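Local coordinates for regulatory protein SWI6 (Saccharomyces cerevisiae, PDB 1SW6) that serves as the shared regulatory subunit, represented here by its ankyrin-repeat domain, of the SBF and MBF complexes in cell-cycle-dependent transcription, at residues K47-P52 and R157-N162; S166-A171 and P192-E197. One frame throughout, in Å; residues are numbered along the deposited sequence.

Contact 1: K47-P52 and R157-N162; sequences KALPSP and RLYGDN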
loop_
_atom_site.group_PDB
_atom_site.type_symbol
_atom_site.label_atom_id
_atom_site.label_comp_id
_atom_site.label_asym_id
_atom_site.label_seq_id
_atom_site.Cartn_x
_atom_site.Cartn_y
_atom_site.Cartn_z
ATOM N N LYS A 47 8.311 21.456 8.823
ATOM C CA LYS A 47 7.314 20.407 8.852
ATOM C C LYS A 47 6.729 20.340 7.446
ATOM O O LYS A 47 6.595 21.369 6.771
ATOM C CB LYS A 47 6.216 20.716 9.877
ATOM C CG LYS A 47 6.730 20.814 11.305
ATOM C CD LYS A 47 5.613 20.760 12.326
ATOM C CE LYS A 47 5.009 19.364 12.414
ATOM N NZ LYS A 47 6.006 18.344 12.843
ATOM N N ALA A 48 6.409 19.136 6.986
ATOM C CA ALA A 48 5.836 18.994 5.655
ATOM C C ALA A 48 4.524 19.766 5.639
ATOM O O ALA A 48 3.860 19.882 6.665
ATOM C CB ALA A 48 5.589 17.518 5.332
ATOM N N LEU A 49 4.159 20.306 4.483
ATOM C CA LEU A 49 2.914 21.051 4.380
ATOM C C LEU A 49 1.751 20.117 4.697
ATOM O O LEU A 49 1.781 18.926 4.363
ATOM C CB LEU A 49 2.747 21.636 2.974
ATOM C CG LEU A 49 3.850 22.600 2.529
ATOM C CD1 LEU A 49 3.474 23.259 1.204
ATOM C CD2 LEU A 49 4.055 23.651 3.599
ATOM N N PRO A 50 0.708 20.642 5.354
ATOM C CA PRO A 50 -0.453 19.810 5.699
ATOM C C PRO A 50 -1.147 19.285 4.450
ATOM O O PRO A 50 -1.233 19.983 3.437
ATOM C CB PRO A 50 -1.336 20.767 6.499
ATOM C CG PRO A 50 -1.027 22.108 5.862
ATOM C CD PRO A 50 0.478 22.056 5.706
ATOM N N SER A 51 -1.626 18.047 4.516
ATOM C CA SER A 51 -2.317 17.460 3.378
ATOM C C SER A 51 -3.438 18.415 2.995
ATOM O O SER A 51 -4.287 18.756 3.822
ATOM C CB SER A 51 -2.894 16.092 3.741
ATOM O OG SER A 51 -3.494 15.493 2.606
ATOM N N PRO A 52 -3.446 18.875 1.738
ATOM C CA PRO A 52 -4.492 19.802 1.303
ATOM C C PRO A 52 -5.901 19.229 1.437
ATOM O O PRO A 52 -6.149 18.068 1.105
ATOM C CB PRO A 52 -4.100 20.106 -0.143
ATOM C CG PRO A 52 -3.358 18.870 -0.567
ATOM C CD PRO A 52 -2.527 18.551 0.635
ATOM N N ARG A 157 6.172 19.360 -4.038
ATOM C CA ARG A 157 6.934 18.297 -3.403
ATOM C C ARG A 157 6.949 18.361 -1.883
ATOM O O ARG A 157 7.413 17.434 -1.224
ATOM C CB ARG A 157 8.366 18.336 -3.932
ATOM C CG ARG A 157 8.441 18.222 -5.445
ATOM C CD ARG A 157 9.782 18.688 -5.978
ATOM N NE ARG A 157 9.994 20.115 -5.740
ATOM C CZ ARG A 157 11.024 20.804 -6.215
ATOM N NH1 ARG A 157 11.943 20.196 -6.959
ATOM N NH2 ARG A 157 11.131 22.103 -5.956
ATOM N N LEU A 158 6.429 19.443 -1.318
ATOM C CA LEU A 158 6.458 19.600 0.131
ATOM C C LEU A 158 5.281 19.027 0.923
ATOM O O LEU A 158 5.330 18.985 2.151
ATOM C CB LEU A 158 6.626 21.087 0.476
ATOM C CG LEU A 158 7.838 21.830 -0.106
ATOM C CD1 LEU A 158 7.953 23.199 0.561
ATOM C CD2 LEU A 158 9.116 21.038 0.139
ATOM N N TYR A 159 4.234 18.582 0.234
ATOM C CA TYR A 159 3.058 18.052 0.922
ATOM C C TYR A 159 3.267 16.739 1.664
ATOM O O TYR A 159 3.767 15.767 1.104
ATOM C CB TYR A 159 1.896 17.874 -0.062
ATOM C CG TYR A 159 1.207 19.159 -0.464
ATOM C CD1 TYR A 159 0.718 20.038 0.501
ATOM C CD2 TYR A 159 1.014 19.479 -1.802
ATOM C CE1 TYR A 159 0.055 21.201 0.141
ATOM C CE2 TYR A 159 0.350 20.641 -2.171
ATOM C CZ TYR A 159 -0.125 21.493 -1.196
ATOM O OH TYR A 159 -0.777 22.646 -1.550
ATOM N N GLY A 160 2.880 16.719 2.933
ATOM C CA GLY A 160 2.992 15.501 3.711
ATOM C C GLY A 160 1.667 14.761 3.602
ATOM O O GLY A 160 0.646 15.355 3.234
ATOM N N ASP A 161 1.669 13.460 3.876
ATOM C CA ASP A 161 0.425 12.707 3.836
ATOM C C ASP A 161 -0.206 12.922 5.214
ATOM O O ASP A 161 0.249 13.778 5.966
ATOM C CB ASP A 161 0.692 11.220 3.559
ATOM C CG ASP A 161 1.515 10.551 4.642
ATOM O OD1 ASP A 161 1.811 11.192 5.673
ATOM O OD2 ASP A 161 1.862 9.366 4.462
ATOM N N ASN A 162 -1.229 12.152 5.561
ATOM C CA ASN A 162 -1.895 12.338 6.848
ATOM C C ASN A 162 -0.980 12.143 8.049
ATOM O O ASN A 162 -1.311 12.548 9.165
ATOM C CB ASN A 162 -3.118 11.420 6.952
ATOM C CG ASN A 162 -4.194 11.779 5.934
ATOM O OD1 ASN A 162 -4.145 12.851 5.315
ATOM N ND2 ASN A 162 -5.176 10.890 5.762
HETATM O O HOH W 1 -0.001 16.526 6.308
HETATM O O HOH W 2 -1.003 15.172 1.115
#
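P52 lies over one face of the Y159 ring, its CD 3.8 Å from the ring centroid and 22° off the ring normal, a CH-pi contact displaced toward the rim on the CD1 and CE1 side. Proline suits this place because its CD, bonded to the ring nitrogen, carries polarised C-H groups that an electron-rich phenol ring receives well. Although the CB of Y159 points away from 47-52, its CG stands beside the backbone N (chi1 -76°), which swings the ring back under the proline. L49 comes to the same ring obliquely, CB 3.6 Å from Y159 CD1, while its CG leans on L158 CB at 3.8 Å; the length of a leucine lets it span both neighbours. Were Y159 replaced by alanine, P52 would probably lose its aromatic partner, and a gap would be likely to open beside L49. The backbones join in a single bridge of L49 with Y159: L49 N donates to L158 O (2.9 Å), and G160 N donates to L49 O. Glycine suits position 160, since a CB there would come too close to A48 CB. Farther along, water replaces direct bonds: one molecule links S51 N to D161 O, another S51 OG to G160 O. OG can take part because it lies anti to the backbone N (chi1 -176°). The contact fastens an extended N-terminal segment with two prolines onto the loop joining the first and second repeats of the ankyrin fold.

Contact 2: S166-A171 and P192-E197; sequences SCLVKA and PCLILE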
loop_
_atom_site.group_PDB
_atom_site.type_symbol
_atom_site.label_atom_id
_atom_site.label_comp_id
_atom_site.label_asym_id
_atom_site.label_seq_id
_atom_site.Cartn_x
_atom_site.Cartn_y
_atom_site.Cartn_z
ATOM N N SER A 166 6.456 12.939 3.624
ATOM C CA SER A 166 6.645 13.502 2.282
ATOM C C SER A 166 6.768 12.400 1.241
ATOM O O SER A 166 6.822 11.226 1.584
ATOM C CB SER A 166 7.914 14.348 2.246
ATOM O OG SER A 166 9.046 13.513 2.417
ATOM N N CYS A 167 6.825 12.780 -0.031
ATOM C CA CYS A 167 6.952 11.794 -1.093
ATOM C C CYS A 167 8.324 11.137 -1.069
ATOM O O CYS A 167 8.453 9.959 -1.384
ATOM C CB CYS A 167 6.685 12.420 -2.474
ATOM S SG CYS A 167 7.714 13.835 -2.900
ATOM N N LEU A 168 9.354 11.887 -0.690
ATOM C CA LEU A 168 10.691 11.312 -0.625
ATOM C C LEU A 168 10.725 10.248 0.478
ATOM O O LEU A 168 11.441 9.258 0.370
ATOM C CB LEU A 168 11.738 12.397 -0.361
ATOM C CG LEU A 168 13.164 11.854 -0.232
ATOM C CD1 LEU A 168 13.609 11.283 -1.567
ATOM C CD2 LEU A 168 14.115 12.969 0.228
ATOM N N VAL A 169 9.943 10.452 1.538
ATOM C CA VAL A 169 9.873 9.477 2.629
ATOM C C VAL A 169 9.369 8.125 2.080
ATOM O O VAL A 169 9.771 7.066 2.548
ATOM C CB VAL A 169 8.939 9.996 3.768
ATOM C CG1 VAL A 169 8.623 8.874 4.780
ATOM C CG2 VAL A 169 9.627 11.156 4.494
ATOM N N LYS A 170 8.502 8.167 1.070
ATOM C CA LYS A 170 7.981 6.942 0.466
ATOM C C LYS A 170 9.099 6.194 -0.242
ATOM O O LYS A 170 9.124 4.962 -0.259
ATOM C CB LYS A 170 6.862 7.272 -0.529
ATOM C CG LYS A 170 5.666 7.934 0.139
ATOM C CD LYS A 170 5.232 7.114 1.351
ATOM C CE LYS A 170 4.365 7.922 2.288
ATOM N NZ LYS A 170 4.036 7.135 3.501
ATOM N N ALA A 171 10.037 6.948 -0.807
ATOM C CA ALA A 171 11.173 6.349 -1.493
ATOM C C ALA A 171 11.987 5.504 -0.530
ATOM O O ALA A 171 12.508 4.449 -0.908
ATOM C CB ALA A 171 12.066 7.437 -2.095
ATOM N N PRO A 192 14.378 18.916 -2.021
ATOM C CA PRO A 192 13.719 19.849 -1.103
ATOM C C PRO A 192 13.059 19.128 0.074
ATOM O O PRO A 192 12.920 19.701 1.145
ATOM C CB PRO A 192 12.695 20.552 -1.995
ATOM C CG PRO A 192 13.375 20.554 -3.348
ATOM C CD PRO A 192 13.955 19.164 -3.416
ATOM N N CYS A 193 12.658 17.872 -0.128
ATOM C CA CYS A 193 12.019 17.089 0.930
ATOM C C CYS A 193 12.986 16.730 2.057
ATOM O O CYS A 193 12.567 16.429 3.168
ATOM C CB CYS A 193 11.431 15.789 0.362
ATOM S SG CYS A 193 10.218 15.999 -0.969
ATOM N N LEU A 194 14.281 16.753 1.769
ATOM C CA LEU A 194 15.280 16.416 2.779
ATOM C C LEU A 194 15.185 17.278 4.032
ATOM O O LEU A 194 15.624 16.864 5.100
ATOM C CB LEU A 194 16.687 16.553 2.200
ATOM C CG LEU A 194 17.044 15.573 1.094
ATOM C CD1 LEU A 194 18.411 15.924 0.521
ATOM C CD2 LEU A 194 17.036 14.155 1.669
ATOM N N ILE A 195 14.623 18.477 3.917
ATOM C CA ILE A 195 14.530 19.338 5.094
ATOM C C ILE A 195 13.214 19.192 5.850
ATOM O O ILE A 195 12.989 19.873 6.850
ATOM C CB ILE A 195 14.716 20.823 4.726
ATOM C CG1 ILE A 195 13.474 21.348 4.004
ATOM C CG2 ILE A 195 15.968 20.984 3.867
ATOM C CD1 ILE A 195 13.452 22.851 3.866
ATOM N N LEU A 196 12.360 18.281 5.393
ATOM C CA LEU A 196 11.060 18.062 6.015
ATOM C C LEU A 196 11.008 16.981 7.109
ATOM O O LEU A 196 11.629 15.925 6.989
ATOM C CB LEU A 196 10.036 17.709 4.927
ATOM C CG LEU A 196 9.927 18.646 3.722
ATOM C CD1 LEU A 196 8.930 18.080 2.695
ATOM C CD2 LEU A 196 9.482 20.018 4.208
ATOM N N GLU A 197 10.252 17.257 8.175
ATOM C CA GLU A 197 10.045 16.301 9.265
ATOM C C GLU A 197 8.540 16.025 9.296
ATOM O O GLU A 197 7.745 16.895 8.953
ATOM C CB GLU A 197 10.488 16.877 10.619
ATOM C CG GLU A 197 9.749 18.134 11.054
ATOM C CD GLU A 197 10.237 18.663 12.396
ATOM O OE1 GLU A 197 9.671 19.659 12.895
ATOM O OE2 GLU A 197 11.189 18.083 12.958
HETATM O O HOH W 3 11.209 14.170 4.164
#
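S166 faces C193 and L196: its OG lies 3.9 Å from C193 CB, and its CB meets L196 CD1. As the N-cap of helix 167-173, it turns OG between its backbone N and carbonyl carbon (chi1 67°), where the oxygen accepts a weak bond from V169 N. The same S166 OG lies 2.9 Å from a water that sits 2.8 Å from C193 O, so a small hydroxyl can link the helix start with the polar backbone across the interface. C167 follows, its SG 3.8 Å from C193 SG; the two sulfurs pack as apolar neighbours, too far apart for a disulfide. L168 carries the closest packing. Its CB presses on C193 CB at 3.5 Å, and the small side chain of C193 is consistent with so close an approach, the CA atoms of L168 and C193 being 6.1 Å apart. With CG anti to the backbone N (chi1 178°), the leucine sends CD2 across to L194 CD2, also 3.5 Å away, both carbon pairs being tighter than usual. I204 of helix 204-212 touches both leucines, and L187 and L190 of helix 183-190 also border L168. Here helix 167-173 packs against the segment that follows helix 183-190, within the hydrophobic core of the ankyrin fold's stacked helix-loop-helix units.

How the contacts relate
From the N terminus the chain passes through 47-52, runs through helices 57-71 and 105-115 and the first repeat's helices 134-140 and 144-152, and returns at 157-162, where contact 1 closes this long loop. Contact 2 then opens and closes a much shorter one, 166-171 to 192-197, around the second repeat. The two loops lie in series, neither nested nor crossed, yet the centres of the contacts are about 10 Å apart. A weak, long ion pair between D161 and K170 runs between them, and strands 46-47 and 196-197 pair in parallel. Together they bind the N-terminal segment to consecutive ankyrin units.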